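Side-chain contacts in chitin oligosaccharide binding protein NagB2 (Paenibacillus sp. FPU-7, PDB 7EHU), which binds short chitin oligosaccharides (the N-acetylglucosamine dimer and trimer), probably delivering them as the extracellular solute-binding component of a sugar transporter: residues F94-F97 and D101-N104; R131-D136 and G141-G146; N316-S321 and K337-L342. All coordinates share one frame; numbering follows the deposited sequence.

Overall arrangement
From the N terminus, interaction 1 comes first, closing the three-residue turn that leads from strand 93-97 into helix 100-107. Interaction 2 follows, closing the hairpin between strand 134-135 and the start of strand 138-154. Interaction 3 is last and spans fifteen residues, mostly helix 326-339, bringing the chain back to strand 309-320. The three loops follow one another in series, neither nesting nor crossing. In space they meet: strand 309-320 pairs with both 93-97 and 138-154, so all three contacts reach one mixed sheet. Phe133 of interaction 2 packs on Thr102 of interaction 1, and each of the three contacts also touches the same sugar unit.

Interaction 1: F94-F97 and D101-N104; sequences FNLF and DTQN. With NAG (2-acetamido-2-deoxy-beta-D-glucopyranose), chain B; NAG (2-acetamido-2-deoxy-beta-D-glucopyranose), chain C.
A tight strand-to-helix turn joins Phe97, the last residue of strand 93-97, to Asp101 and Thr102 near the start of helix 100-107, beside the glycan pocket. The carbonyl oxygen of Phe97 receives the hydroxyl of Thr102, with OG1 2.8 Å from Phe97 O and standing 40° above the carbonyl plane. Thr102 N adds a weak second bond to the same oxygen. OG1 also rests against the methyl CD2 of Leu96 at 3.4 Å, the two side chains crossing at about a right angle. A water bridges the turn, accepting from Phe97 N and donating to Asp101 OD2, which lies 2.7 Å from it.

The phenyl group goes the other way. In Phe97, CG stands anti to the carbonyl carbon (chi1 -80°), which extends the ring to the sugars while the carbonyl faces the helix. The chain B unit places O6 at the ring edge, in plane, and its O7 comes obliquely to within 3.3 Å of CZ. O4 of the chain C unit meets the same CZ from the edge at 3.4 Å. Replacing this ring with an alanine would probably keep the backbone bonds to Thr102 but open a gap beside both sugars, leaving their oxygens without the aromatic rim they touch.

Arg77 serves both halves, forming a salt bridge to Asp101 OD2 and a cation-pi contact with Phe97. Around them, helix 73-86 packs on Phe94, strand 309-320 pairs with the strand through Gly317 and Gly319, and Pro394 of helix 394-408 touches Asp101.

Interaction 2: R131-D136 and G141-G146; sequences REFTVD and GLPEAG. With NAG (2-acetamido-2-deoxy-beta-D-glucopyranose), chain C.
Phe133 lays its ring across the backbone of Gly141 and Leu142 and against the ring of Pro143. Its CB comes closest, 3.3 Å from the carbonyl oxygen of Gly141. Further out, CD1 settles 3.6 Å from Gly141 CA, a distance possible because the glycine presents no side chain on this flank. Leu142 N stands over one face of the ring, 4.3 Å above the plane and displaced toward the rim, while the leucine side chain leaves in the other direction. Along the CD2-CE2 side of the ring, still on the face that Leu142 N covers, CD2 meets Pro143 CD at 4.0 Å and CE2 approaches Pro143 CB; the phenyl and the proline slide past each other in opposite directions.

The Phe133 torsion explains this reach: CG is anti to the carbonyl carbon (chi1 -70°), which swings the ring toward 141-146. No hydrogen bond crosses between the two segments, so the contact is held by packing alone. It has a cost, since the N and O of Gly141 are buried here without a polar partner. On the other side, a short 3-10 turn closed by Thr134 N bonding to Arg131 O leads the chain from Phe133 into strand 134-135.

Past Pro143 the chain turns a corner at Glu144 and enters the glycan pocket. The acetamido methyl C8 of the chain C sugar lies 3.9 Å from Glu144 CB and 3.8 Å from Ala145 CB, an apolar seat for that group.

Phe133 thus packs at the open end of the hairpin formed by strands 134-135 and 138-154: Thr102 of helix 100-107 packs on its ring, Trp314 of strand 309-320 on Pro143, and that same strand pairs with Leu142 and Glu144 through Tyr318 and Asn316.

Interaction 3: N316-S321 and K337-L342; sequences NGYGFS and KNFYTL. With NAG (2-acetamido-2-deoxy-beta-D-glucopyranose), chain C.
Tyr318 leaves strand 309-320 toward Phe339 and Tyr340, which follow one another at the end of helix 326-339. Its CB lies 3.5 Å from the hydroxyl oxygen of Tyr340. At CG the same oxygen is still within touch, and CD2 has two partners on the same side, Tyr340 OH at 3.7 Å and Phe339 CE2 at 4.0 Å. Next comes Tyr318 CE2, which presses on Phe339 CZ at 3.8 Å, where the contact with the phenyl ends.

The CD2-CE2 side of Tyr318 therefore points into the face of Phe339, a T-shaped stack with planes at 83° and ring centres 5.4 Å apart. Phe339 in turn sets its own edge on Tyr340, its CD2 sitting over the centre of that ring, 3.5 Å above the plane. The Tyr340 hydroxyl, coming at the edge of Tyr318, also bonds weakly to Leu142 O. Tyr340 is the first residue to leave the helix and the centre of an inverse gamma turn, closed by a weak bond from Thr341 N to Phe339 O. Leu50 of helix 44-60 covers both Tyr318 and Phe339.

Two residues earlier on the strand, Asn316 faces the sugar. Its amide swings out opposite the backbone N (chi1 -173°), which brings OD1 2.9 Å from N2 of the chain C unit, in a nearly straight bond of 166°. Asn95 OD1 takes a hydrogen from its ND2, fixing which way round the amide sits.

One strand thus has two roles, its Tyr318 packing the helix end onto the sheet and its Asn316 lining the glycan pocket, consistent with the alpha/beta lobes of a periplasmic-binding-protein-type solute-binding protein.

Interaction 1: F94-F97 and D101-N104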
loop_
_atom_site.group_PDB
_atom_site.type_symbol
_atom_site.label_atom_id
_atom_site.label_comp_id
_atom_site.label_asym_id
_atom_site.label_seq_id
_atom_site.Cartn_x
_atom_site.Cartn_y
_atom_site.Cartn_z
ATOM N N PHE A 94 -9.478 13.262 -5.407
ATOM C CA PHE A 94 -8.060 13.003 -5.156
ATOM C C PHE A 94 -7.833 11.620 -4.571
ATOM O O PHE A 94 -8.603 11.151 -3.730
ATOM C CB PHE A 94 -7.444 14.049 -4.190
ATOM C CG PHE A 94 -8.363 14.412 -3.056
ATOM C CD1 PHE A 94 -8.386 13.681 -1.882
ATOM C CD2 PHE A 94 -9.256 15.468 -3.182
ATOM C CE1 PHE A 94 -9.297 13.975 -0.887
ATOM C CE2 PHE A 94 -10.145 15.780 -2.183
ATOM C CZ PHE A 94 -10.155 15.049 -1.028
ATOM N N ASN A 95 -6.719 11.010 -4.960
ATOM C CA ASN A 95 -6.281 9.785 -4.316
ATOM C C ASN A 95 -5.993 10.079 -2.841
ATOM O O ASN A 95 -5.276 11.031 -2.505
ATOM C CB ASN A 95 -5.036 9.253 -5.017
ATOM C CG ASN A 95 -4.562 7.948 -4.419
ATOM O OD1 ASN A 95 -3.761 7.920 -3.493
ATOM N ND2 ASN A 95 -5.036 6.847 -4.965
ATOM N N LEU A 96 -6.564 9.260 -1.964
ATOM C CA LEU A 96 -6.616 9.480 -0.530
ATOM C C LEU A 96 -6.368 8.165 0.194
ATOM O O LEU A 96 -6.841 7.107 -0.239
ATOM C CB LEU A 96 -8.020 9.965 -0.156
ATOM C CG LEU A 96 -8.346 10.141 1.322
ATOM C CD1 LEU A 96 -7.545 11.273 1.944
ATOM C CD2 LEU A 96 -9.852 10.409 1.506
ATOM N N PHE A 97 -5.672 8.222 1.335
ATOM C CA PHE A 97 -5.499 7.067 2.203
ATOM C C PHE A 97 -6.452 7.123 3.390
ATOM O O PHE A 97 -6.644 8.179 4.001
ATOM C CB PHE A 97 -4.055 6.955 2.707
ATOM C CG PHE A 97 -3.156 6.349 1.669
ATOM C CD1 PHE A 97 -2.615 7.135 0.656
ATOM C CD2 PHE A 97 -2.909 4.973 1.634
ATOM C CE1 PHE A 97 -1.848 6.579 -0.351
ATOM C CE2 PHE A 97 -2.148 4.405 0.634
ATOM C CZ PHE A 97 -1.614 5.200 -0.366
ATOM N N ASP A 101 -4.726 9.858 7.583
ATOM C CA ASP A 101 -4.888 10.951 6.622
ATOM C C ASP A 101 -6.353 11.369 6.528
ATOM O O ASP A 101 -6.685 12.561 6.574
ATOM C CB ASP A 101 -4.398 10.538 5.231
ATOM C CG ASP A 101 -2.901 10.396 5.120
ATOM O OD1 ASP A 101 -2.128 10.685 6.067
ATOM O OD2 ASP A 101 -2.483 9.904 4.051
ATOM N N THR A 102 -7.250 10.397 6.335
ATOM C CA THR A 102 -8.686 10.689 6.243
ATOM C C THR A 102 -9.197 11.318 7.528
ATOM O O THR A 102 -9.984 12.263 7.492
ATOM C CB THR A 102 -9.463 9.395 5.920
ATOM O OG1 THR A 102 -9.218 9.006 4.569
ATOM C CG2 THR A 102 -10.949 9.580 6.058
ATOM N N GLN A 103 -8.773 10.800 8.679
ATOM C CA GLN A 103 -9.212 11.385 9.938
ATOM C C GLN A 103 -8.791 12.844 10.028
ATOM O O GLN A 103 -9.577 13.698 10.439
ATOM C CB GLN A 103 -8.618 10.581 11.080
ATOM C CG GLN A 103 -9.257 9.189 11.222
ATOM C CD GLN A 103 -8.320 8.167 11.832
ATOM O OE1 GLN A 103 -7.318 8.511 12.466
ATOM N NE2 GLN A 103 -8.649 6.901 11.653
ATOM N N ASN A 104 -7.554 13.150 9.640
ATOM C CA ASN A 104 -7.088 14.528 9.701
ATOM C C ASN A 104 -7.910 15.428 8.791
ATOM O O ASN A 104 -8.371 16.491 9.207
ATOM C CB ASN A 104 -5.613 14.593 9.314
ATOM C CG ASN A 104 -4.702 14.029 10.382
ATOM O OD1 ASN A 104 -5.142 13.688 11.476
ATOM N ND2 ASN A 104 -3.416 13.923 10.070
HETATM C C1 NAG B . 1.016 2.332 -0.528
HETATM C C2 NAG B . 1.551 3.437 0.350
HETATM C C3 NAG B . 1.939 2.895 1.724
HETATM C C4 NAG B . 0.768 2.142 2.346
HETATM C C5 NAG B . 0.257 1.072 1.386
HETATM C C6 NAG B . -0.975 0.350 1.890
HETATM C C7 NAG B . 2.611 5.402 -0.658
HETATM C C8 NAG B . 3.871 5.971 -1.253
HETATM N N2 NAG B . 2.671 4.129 -0.265
HETATM O O3 NAG B . 2.333 3.992 2.538
HETATM O O4 NAG B . 1.142 1.489 3.555
HETATM O O5 NAG B . -0.070 1.680 0.126
HETATM O O6 NAG B . -2.060 1.241 2.102
HETATM O O7 NAG B . 1.587 6.074 -0.526
HETATM C C1 NAG C . -1.089 1.911 -5.366
HETATM C C2 NAG C . -1.900 1.454 -4.167
HETATM C C3 NAG C . -1.417 2.135 -2.890
HETATM C C4 NAG C . 0.096 2.056 -2.746
HETATM C C5 NAG C . 0.736 2.553 -4.036
HETATM C C6 NAG C . 2.242 2.470 -4.056
HETATM C C7 NAG C . -4.239 0.855 -4.739
HETATM C C8 NAG C . -5.621 1.392 -4.927
HETATM N N2 NAG C . -3.311 1.751 -4.374
HETATM O O3 NAG C . -2.077 1.510 -1.799
HETATM O O4 NAG C . 0.517 2.921 -1.695
HETATM O O5 NAG C . 0.268 1.742 -5.120
HETATM O O6 NAG C . 2.765 3.040 -5.251
HETATM O O7 NAG C . -3.984 -0.336 -4.890
HETATM O O HOH W 1 -3.908 10.787 1.915
#

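Interaction 2: R131-D136 and G141-G146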
loop_
_atom_site.group_PDB
_atom_site.type_symbol
_atom_site.label_atom_id
_atom_site.label_comp_id
_atom_site.label_asym_id
_atom_site.label_seq_id
_atom_site.Cartn_x
_atom_site.Cartn_y
_atom_site.Cartn_z
ATOM N N ARG A 131 -14.179 0.770 6.700
ATOM C CA ARG A 131 -13.815 1.233 8.027
ATOM C C ARG A 131 -12.701 2.298 7.984
ATOM O O ARG A 131 -12.757 3.273 8.736
ATOM C CB ARG A 131 -13.349 0.035 8.862
ATOM C CG ARG A 131 -13.133 0.447 10.271
ATOM C CD ARG A 131 -12.725 -0.564 11.236
ATOM N NE ARG A 131 -12.612 0.031 12.557
ATOM C CZ ARG A 131 -11.702 0.936 12.904
ATOM N NH1 ARG A 131 -11.177 1.712 11.975
ATOM N NH2 ARG A 131 -11.591 1.310 14.164
ATOM N N GLU A 132 -11.662 2.121 7.146
ATOM C CA GLU A 132 -10.550 3.069 7.184
ATOM C C GLU A 132 -10.992 4.467 6.769
ATOM O O GLU A 132 -10.376 5.465 7.154
ATOM C CB GLU A 132 -9.386 2.611 6.299
ATOM C CG GLU A 132 -8.659 1.347 6.745
ATOM C CD GLU A 132 -7.230 1.270 6.267
ATOM O OE1 GLU A 132 -6.738 2.238 5.674
ATOM O OE2 GLU A 132 -6.575 0.219 6.464
ATOM N N PHE A 133 -12.040 4.559 5.967
ATOM C CA PHE A 133 -12.517 5.832 5.453
ATOM C C PHE A 133 -13.681 6.384 6.260
ATOM O O PHE A 133 -14.260 7.398 5.872
ATOM C CB PHE A 133 -12.891 5.668 3.987
ATOM C CG PHE A 133 -11.711 5.476 3.094
ATOM C CD1 PHE A 133 -10.998 6.574 2.637
ATOM C CD2 PHE A 133 -11.272 4.220 2.755
ATOM C CE1 PHE A 133 -9.903 6.414 1.810
ATOM C CE2 PHE A 133 -10.153 4.060 1.918
ATOM C CZ PHE A 133 -9.490 5.166 1.448
ATOM N N THR A 134 -14.025 5.753 7.380
ATOM C CA THR A 134 -15.182 6.139 8.176
ATOM C C THR A 134 -14.725 6.849 9.438
ATOM O O THR A 134 -13.817 6.378 10.125
ATOM C CB THR A 134 -16.026 4.906 8.496
ATOM O OG1 THR A 134 -16.364 4.282 7.250
ATOM C CG2 THR A 134 -17.285 5.264 9.263
ATOM N N VAL A 135 -15.333 7.997 9.723
ATOM C CA VAL A 135 -15.019 8.797 10.902
ATOM C C VAL A 135 -16.359 9.188 11.514
ATOM O O VAL A 135 -17.185 9.827 10.853
ATOM C CB VAL A 135 -14.178 10.042 10.543
ATOM C CG1 VAL A 135 -13.761 10.838 11.787
ATOM C CG2 VAL A 135 -12.929 9.670 9.735
ATOM N N ASP A 136 -16.609 8.742 12.742
ATOM C CA ASP A 136 -17.868 9.027 13.438
ATOM C C ASP A 136 -19.080 8.674 12.574
ATOM O O ASP A 136 -20.071 9.413 12.512
ATOM C CB ASP A 136 -17.934 10.474 13.936
ATOM C CG ASP A 136 -16.848 10.790 14.945
ATOM O OD1 ASP A 136 -16.538 9.909 15.775
ATOM O OD2 ASP A 136 -16.310 11.921 14.922
ATOM N N GLY A 141 -14.353 8.520 1.918
ATOM C CA GLY A 141 -13.625 8.108 0.728
ATOM C C GLY A 141 -14.011 6.688 0.388
ATOM O O GLY A 141 -14.658 6.005 1.185
ATOM N N LEU A 142 -13.590 6.246 -0.798
ATOM C CA LEU A 142 -14.022 4.956 -1.330
ATOM C C LEU A 142 -12.801 4.204 -1.840
ATOM O O LEU A 142 -12.152 4.656 -2.796
ATOM C CB LEU A 142 -15.057 5.108 -2.442
ATOM C CG LEU A 142 -16.322 5.823 -1.991
ATOM C CD1 LEU A 142 -17.215 6.127 -3.180
ATOM C CD2 LEU A 142 -17.120 5.044 -0.946
ATOM N N PRO A 143 -12.452 3.070 -1.247
ATOM C CA PRO A 143 -11.248 2.368 -1.685
ATOM C C PRO A 143 -11.427 1.898 -3.120
ATOM O O PRO A 143 -12.504 1.428 -3.508
ATOM C CB PRO A 143 -11.159 1.193 -0.714
ATOM C CG PRO A 143 -12.543 0.983 -0.221
ATOM C CD PRO A 143 -13.167 2.344 -0.191
ATOM N N GLU A 144 -10.353 1.995 -3.905
ATOM C CA GLU A 144 -10.336 1.557 -5.300
ATOM C C GLU A 144 -10.022 0.076 -5.429
ATOM O O GLU A 144 -10.490 -0.570 -6.369
ATOM C CB GLU A 144 -9.261 2.372 -6.057
ATOM C CG GLU A 144 -8.936 1.882 -7.432
ATOM C CD GLU A 144 -7.916 2.716 -8.192
ATOM O OE1 GLU A 144 -7.623 3.859 -7.810
ATOM O OE2 GLU A 144 -7.425 2.215 -9.210
ATOM N N ALA A 145 -9.234 -0.451 -4.503
ATOM C CA ALA A 145 -8.770 -1.824 -4.530
ATOM C C ALA A 145 -8.526 -2.233 -3.091
ATOM O O ALA A 145 -8.479 -1.395 -2.191
ATOM C CB ALA A 145 -7.467 -1.956 -5.320
ATOM N N GLY A 146 -8.376 -3.540 -2.875
ATOM C CA GLY A 146 -7.803 -4.067 -1.655
ATOM C C GLY A 146 -6.309 -4.328 -1.826
ATOM O O GLY A 146 -5.778 -4.265 -2.919
HETATM C C1 NAG C . -1.089 1.911 -5.366
HETATM C C2 NAG C . -1.900 1.454 -4.167
HETATM C C3 NAG C . -1.417 2.135 -2.890
HETATM C C4 NAG C . 0.096 2.056 -2.746
HETATM C C5 NAG C . 0.736 2.553 -4.036
HETATM C C6 NAG C . 2.242 2.470 -4.056
HETATM C C7 NAG C . -4.239 0.855 -4.739
HETATM C C8 NAG C . -5.621 1.392 -4.927
HETATM N N2 NAG C . -3.311 1.751 -4.374
HETATM O O3 NAG C . -2.077 1.510 -1.799
HETATM O O4 NAG C . 0.517 2.921 -1.695
HETATM O O5 NAG C . 0.268 1.742 -5.120
HETATM O O6 NAG C . 2.765 3.040 -5.251
HETATM O O7 NAG C . -3.984 -0.336 -4.890
#

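Interaction 3: N316-S321 and K337-L342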
loop_
_atom_site.group_PDB
_atom_site.type_symbol
_atom_site.label_atom_id
_atom_site.label_comp_id
_atom_site.label_asym_id
_atom_site.label_seq_id
_atom_site.Cartn_x
_atom_site.Cartn_y
_atom_site.Cartn_z
ATOM N N ASN A 316 -6.811 2.597 0.073
ATOM C CA ASN A 316 -6.479 3.642 -0.885
ATOM C C ASN A 316 -7.543 3.737 -1.957
ATOM O O ASN A 316 -7.978 2.722 -2.515
ATOM C CB ASN A 316 -5.102 3.370 -1.503
ATOM C CG ASN A 316 -4.608 4.510 -2.390
ATOM O OD1 ASN A 316 -4.298 4.309 -3.568
ATOM N ND2 ASN A 316 -4.553 5.724 -1.835
ATOM N N GLY A 317 -7.977 4.954 -2.229
ATOM C CA GLY A 317 -8.963 5.193 -3.260
ATOM C C GLY A 317 -9.192 6.668 -3.427
ATOM O O GLY A 317 -8.266 7.437 -3.190
ATOM N N TYR A 318 -10.389 7.085 -3.822
ATOM C CA TYR A 318 -10.680 8.501 -4.047
ATOM C C TYR A 318 -11.493 9.072 -2.886
ATOM O O TYR A 318 -12.437 8.448 -2.377
ATOM C CB TYR A 318 -11.417 8.693 -5.381
ATOM C CG TYR A 318 -10.478 8.452 -6.533
ATOM C CD1 TYR A 318 -9.442 9.337 -6.795
ATOM C CD2 TYR A 318 -10.571 7.311 -7.333
ATOM C CE1 TYR A 318 -8.537 9.098 -7.821
ATOM C CE2 TYR A 318 -9.680 7.072 -8.358
ATOM C CZ TYR A 318 -8.670 7.960 -8.594
ATOM O OH TYR A 318 -7.728 7.741 -9.569
ATOM N N GLY A 319 -11.091 10.284 -2.495
ATOM C CA GLY A 319 -11.901 11.164 -1.687
ATOM C C GLY A 319 -12.246 12.421 -2.475
ATOM O O GLY A 319 -11.737 12.654 -3.584
ATOM N N PHE A 320 -13.111 13.239 -1.874
ATOM C CA PHE A 320 -13.765 14.334 -2.574
ATOM C C PHE A 320 -13.780 15.568 -1.695
ATOM O O PHE A 320 -13.983 15.475 -0.485
ATOM C CB PHE A 320 -15.187 13.909 -2.991
ATOM C CG PHE A 320 -15.166 12.617 -3.755
ATOM C CD1 PHE A 320 -14.924 12.618 -5.118
ATOM C CD2 PHE A 320 -15.259 11.404 -3.093
ATOM C CE1 PHE A 320 -14.808 11.438 -5.818
ATOM C CE2 PHE A 320 -15.144 10.211 -3.788
ATOM C CZ PHE A 320 -14.936 10.227 -5.157
ATOM N N SER A 321 -13.547 16.729 -2.295
ATOM C CA SER A 321 -13.584 17.956 -1.513
ATOM C C SER A 321 -14.990 18.199 -0.972
ATOM O O SER A 321 -15.984 17.960 -1.656
ATOM C CB SER A 321 -13.143 19.129 -2.381
ATOM O OG SER A 321 -13.272 20.314 -1.625
ATOM N N LYS A 337 -20.447 7.147 -9.678
ATOM C CA LYS A 337 -21.325 6.180 -10.321
ATOM C C LYS A 337 -20.598 5.385 -11.392
ATOM O O LYS A 337 -20.836 4.174 -11.556
ATOM C CB LYS A 337 -22.516 6.919 -10.934
ATOM C CG LYS A 337 -23.469 6.027 -11.723
ATOM C CD LYS A 337 -24.518 6.807 -12.521
ATOM C CE LYS A 337 -23.905 7.633 -13.607
ATOM N NZ LYS A 337 -23.869 6.909 -14.924
ATOM N N ASN A 338 -19.735 6.056 -12.156
ATOM C CA ASN A 338 -19.094 5.428 -13.295
ATOM C C ASN A 338 -17.785 4.750 -12.956
ATOM O O ASN A 338 -17.376 3.846 -13.688
ATOM C CB ASN A 338 -18.898 6.452 -14.406
ATOM C CG ASN A 338 -20.216 6.859 -15.048
ATOM O OD1 ASN A 338 -21.165 6.074 -15.073
ATOM N ND2 ASN A 338 -20.279 8.065 -15.592
ATOM N N PHE A 339 -17.128 5.136 -11.870
ATOM C CA PHE A 339 -15.887 4.486 -11.480
ATOM C C PHE A 339 -16.133 3.252 -10.621
ATOM O O PHE A 339 -15.488 2.214 -10.822
ATOM C CB PHE A 339 -14.990 5.465 -10.714
ATOM C CG PHE A 339 -13.605 4.939 -10.471
ATOM C CD1 PHE A 339 -12.679 4.908 -11.486
ATOM C CD2 PHE A 339 -13.233 4.469 -9.228
ATOM C CE1 PHE A 339 -11.406 4.414 -11.274
ATOM C CE2 PHE A 339 -11.954 3.972 -9.006
ATOM C CZ PHE A 339 -11.039 3.954 -10.029
ATOM N N TYR A 340 -17.045 3.356 -9.653
ATOM C CA TYR A 340 -17.295 2.291 -8.675
ATOM C C TYR A 340 -18.427 1.415 -9.191
ATOM O O TYR A 340 -19.571 1.498 -8.761
ATOM C CB TYR A 340 -17.571 2.894 -7.298
ATOM C CG TYR A 340 -16.362 3.594 -6.741
ATOM C CD1 TYR A 340 -15.342 2.877 -6.129
ATOM C CD2 TYR A 340 -16.213 4.969 -6.842
ATOM C CE1 TYR A 340 -14.226 3.505 -5.623
ATOM C CE2 TYR A 340 -15.104 5.610 -6.339
ATOM C CZ TYR A 340 -14.109 4.881 -5.747
ATOM O OH TYR A 340 -13.012 5.528 -5.246
ATOM N N THR A 341 -18.090 0.575 -10.162
ATOM C CA THR A 341 -19.038 -0.381 -10.721
ATOM C C THR A 341 -18.287 -1.680 -10.976
ATOM O O THR A 341 -17.068 -1.681 -11.171
ATOM C CB THR A 341 -19.727 0.287 -11.933
ATOM O OG1 THR A 341 -20.767 -0.546 -12.442
ATOM C CG2 THR A 341 -18.721 0.612 -13.036
ATOM N N LEU A 342 -19.010 -2.793 -10.933
ATOM C CA LEU A 342 -18.325 -4.079 -11.031
ATOM C C LEU A 342 -17.691 -4.283 -12.400
ATOM O O LEU A 342 -16.759 -5.059 -12.543
ATOM C CB LEU A 342 -19.287 -5.235 -10.729
ATOM C CG LEU A 342 -19.823 -5.290 -9.300
ATOM C CD1 LEU A 342 -20.468 -6.641 -9.010
ATOM C CD2 LEU A 342 -18.750 -5.002 -8.280
HETATM C C1 NAG C . -1.089 1.911 -5.366
HETATM C C2 NAG C . -1.900 1.454 -4.167
HETATM C C3 NAG C . -1.417 2.135 -2.890
HETATM C C4 NAG C . 0.096 2.056 -2.746
HETATM C C5 NAG C . 0.736 2.553 -4.036
HETATM C C6 NAG C . 2.242 2.470 -4.056
HETATM C C7 NAG C . -4.239 0.855 -4.739
HETATM C C8 NAG C . -5.621 1.392 -4.927
HETATM N N2 NAG C . -3.311 1.751 -4.374
HETATM O O3 NAG C . -2.077 1.510 -1.799
HETATM O O4 NAG C . 0.517 2.921 -1.695
HETATM O O5 NAG C . 0.268 1.742 -5.120
HETATM O O6 NAG C . 2.765 3.040 -5.251
HETATM O O7 NAG C . -3.984 -0.336 -4.890
#